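PDB 6A58: lysine-specific demethylase REF6 from Arabidopsis thaliana, which removes methyl groups from di- and trimethylated lysine on histone H3 and binds specific DNA sequences through its C-terminal C2H2 zinc fingers, the part in this chain. Local coordinates for residues 102-107 with 114-119. Residues are numbered along the deposited sequence; the frame is centred on the assembly and turned at random.
Sequences GARPYV and GQTFRF
One face of the Arg104 guanidinium lies over the Phe117-Arg118 backbone, with Arg118 N 3.6 Å above its centre and Phe117 C nearer its rim, while Thr116 O sits at its edge. The Arg118 guanidinium takes Arg104 CD over one face and Gly102 C at its edge; the two guanidinium planes are 75° apart, and Arg104 NH2 to Arg118 NH2 is 3.3 Å, a close approach of like charges. The Tyr106 ring meets Arg118 O edge-on and carries Pro105 CB over one face. Bends at chi2 and chi3, -75° and -69°, carry Arg104 across Thr116 at about a right angle, where NH1 donates to Thr116 O at 2.8 Å from above the carbonyl plane and NE makes a weak hydrogen bond to Thr116 OG1. Arg118 NH1 also comes near Ala103 O, but the angle is too poor for a hydrogen bond. Replacing Arg118 by an alanine would remove the guanidinium beside Arg104 CD and Ala103 O, and would probably open a gap between the 102-104 backbone and the Arg104 side chain. Tyr106 and Phe117 form an antiparallel hydrogen-bonded pair, Phe117 N to Tyr106 O being 2.8 Å and Tyr106 N to Phe117 O 3.3 Å. This is the beta hairpin of the fourth C2H2 finger: Tyr106 packs on Val120 and Phe123 of helix 120-129, Phe117 meets the zinc ligand His126, and Arg98 of the preceding finger's helix 90-101 bonds to Arg118 O, joining the two fingers.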
loop_
_atom_site.group_PDB
_atom_site.type_symbol
_atom_site.label_atom_id
_atom_site.label_comp_id
_atom_site.label_asym_id
_atom_site.label_seq_id
_atom_site.Cartn_x
_atom_site.Cartn_y
_atom_site.Cartn_z
ATOM N N GLY A 102 -11.100 -8.834 -18.468
ATOM C CA GLY A 102 -10.487 -8.565 -19.769
ATOM C C GLY A 102 -10.506 -7.099 -20.174
ATOM O O GLY A 102 -10.212 -6.777 -21.325
ATOM N N ALA A 103 -10.824 -6.211 -19.231
ATOM C CA ALA A 103 -10.916 -4.779 -19.522
ATOM C C ALA A 103 -9.541 -4.204 -19.851
ATOM O O ALA A 103 -8.559 -4.537 -19.190
ATOM C CB ALA A 103 -11.521 -4.042 -18.337
ATOM N N ARG A 104 -9.486 -3.354 -20.877
ATOM C CA ARG A 104 -8.272 -2.626 -21.258
ATOM C C ARG A 104 -8.674 -1.150 -21.371
ATOM O O ARG A 104 -8.910 -0.660 -22.476
ATOM C CB ARG A 104 -7.707 -3.136 -22.593
ATOM C CG ARG A 104 -7.466 -4.637 -22.687
ATOM C CD ARG A 104 -6.245 -5.091 -21.911
ATOM N NE ARG A 104 -4.974 -4.630 -22.487
ATOM C CZ ARG A 104 -3.766 -5.032 -22.081
ATOM N NH1 ARG A 104 -2.671 -4.549 -22.655
ATOM N NH2 ARG A 104 -3.630 -5.926 -21.106
ATOM N N PRO A 105 -8.781 -0.441 -20.225
ATOM C CA PRO A 105 -9.387 0.907 -20.249
ATOM C C PRO A 105 -8.608 1.999 -20.986
ATOM O O PRO A 105 -9.212 2.985 -21.426
ATOM C CB PRO A 105 -9.485 1.273 -18.758
ATOM C CG PRO A 105 -9.390 -0.018 -18.020
ATOM C CD PRO A 105 -8.462 -0.856 -18.846
ATOM N N TYR A 106 -7.294 1.831 -21.103
ATOM C CA TYR A 106 -6.413 2.881 -21.609
ATOM C C TYR A 106 -6.039 2.571 -23.049
ATOM O O TYR A 106 -5.386 1.564 -23.320
ATOM C CB TYR A 106 -5.192 2.999 -20.700
ATOM C CG TYR A 106 -5.604 3.082 -19.249
ATOM C CD1 TYR A 106 -6.105 4.269 -18.714
ATOM C CD2 TYR A 106 -5.559 1.958 -18.421
ATOM C CE1 TYR A 106 -6.519 4.343 -17.395
ATOM C CE2 TYR A 106 -5.972 2.021 -17.099
ATOM C CZ TYR A 106 -6.454 3.217 -16.590
ATOM O OH TYR A 106 -6.868 3.287 -15.286
ATOM N N VAL A 107 -6.488 3.433 -23.965
ATOM C CA VAL A 107 -6.290 3.247 -25.399
ATOM C C VAL A 107 -5.409 4.380 -25.910
ATOM O O VAL A 107 -5.686 5.553 -25.642
ATOM C CB VAL A 107 -7.633 3.254 -26.162
ATOM C CG1 VAL A 107 -7.423 2.902 -27.634
ATOM C CG2 VAL A 107 -8.625 2.292 -25.508
ATOM N N GLY A 114 -3.052 2.054 -32.019
ATOM C CA GLY A 114 -4.167 1.202 -31.596
ATOM C C GLY A 114 -3.940 0.336 -30.364
ATOM O O GLY A 114 -4.734 -0.563 -30.088
ATOM N N GLN A 115 -2.885 0.619 -29.603
ATOM C CA GLN A 115 -2.488 -0.231 -28.486
ATOM C C GLN A 115 -3.361 0.063 -27.266
ATOM O O GLN A 115 -3.732 1.215 -27.037
ATOM C CB GLN A 115 -1.009 -0.008 -28.166
ATOM C CG GLN A 115 -0.363 -1.143 -27.397
ATOM C CD GLN A 115 1.156 -1.166 -27.480
ATOM O OE1 GLN A 115 1.766 -0.601 -28.391
ATOM N NE2 GLN A 115 1.773 -1.841 -26.527
ATOM N N THR A 116 -3.698 -0.982 -26.504
ATOM C CA THR A 116 -4.489 -0.843 -25.275
ATOM C C THR A 116 -3.726 -1.371 -24.063
ATOM O O THR A 116 -2.807 -2.189 -24.200
ATOM C CB THR A 116 -5.830 -1.590 -25.352
ATOM O OG1 THR A 116 -5.593 -3.004 -25.335
ATOM C CG2 THR A 116 -6.607 -1.204 -26.605
ATOM N N PHE A 117 -4.120 -0.901 -22.880
ATOM C CA PHE A 117 -3.435 -1.226 -21.620
ATOM C C PHE A 117 -4.442 -1.475 -20.502
ATOM O O PHE A 117 -5.521 -0.880 -20.489
ATOM C CB PHE A 117 -2.458 -0.100 -21.247
ATOM C CG PHE A 117 -1.521 0.241 -22.360
ATOM C CD1 PHE A 117 -0.330 -0.453 -22.508
ATOM C CD2 PHE A 117 -1.869 1.198 -23.311
ATOM C CE1 PHE A 117 0.524 -0.171 -23.563
ATOM C CE2 PHE A 117 -1.021 1.479 -24.371
ATOM C CZ PHE A 117 0.174 0.792 -24.494
ATOM N N ARG A 118 -4.086 -2.382 -19.592
ATOM C CA ARG A 118 -4.934 -2.740 -18.453
ATOM C C ARG A 118 -4.722 -1.806 -17.265
ATOM O O ARG A 118 -5.675 -1.503 -16.544
ATOM C CB ARG A 118 -4.662 -4.184 -18.019
ATOM C CG ARG A 118 -5.667 -4.729 -17.011
ATOM C CD ARG A 118 -5.418 -6.190 -16.655
ATOM N NE ARG A 118 -5.134 -7.021 -17.823
ATOM C CZ ARG A 118 -6.020 -7.386 -18.754
ATOM N NH1 ARG A 118 -7.302 -7.000 -18.706
ATOM N NH2 ARG A 118 -5.609 -8.142 -19.771
ATOM N N PHE A 119 -3.473 -1.388 -17.054
ATOM C CA PHE A 119 -3.099 -0.513 -15.938
ATOM C C PHE A 119 -2.585 0.816 -16.486
ATOM O O PHE A 119 -1.934 0.848 -17.531
ATOM C CB PHE A 119 -2.011 -1.160 -15.068
ATOM C CG PHE A 119 -2.227 -2.625 -14.785
ATOM C CD1 PHE A 119 -3.474 -3.105 -14.389
ATOM C CD2 PHE A 119 -1.172 -3.527 -14.892
ATOM C CE1 PHE A 119 -3.662 -4.456 -14.121
ATOM C CE2 PHE A 119 -1.357 -4.878 -14.625
ATOM C CZ PHE A 119 -2.605 -5.343 -14.241
#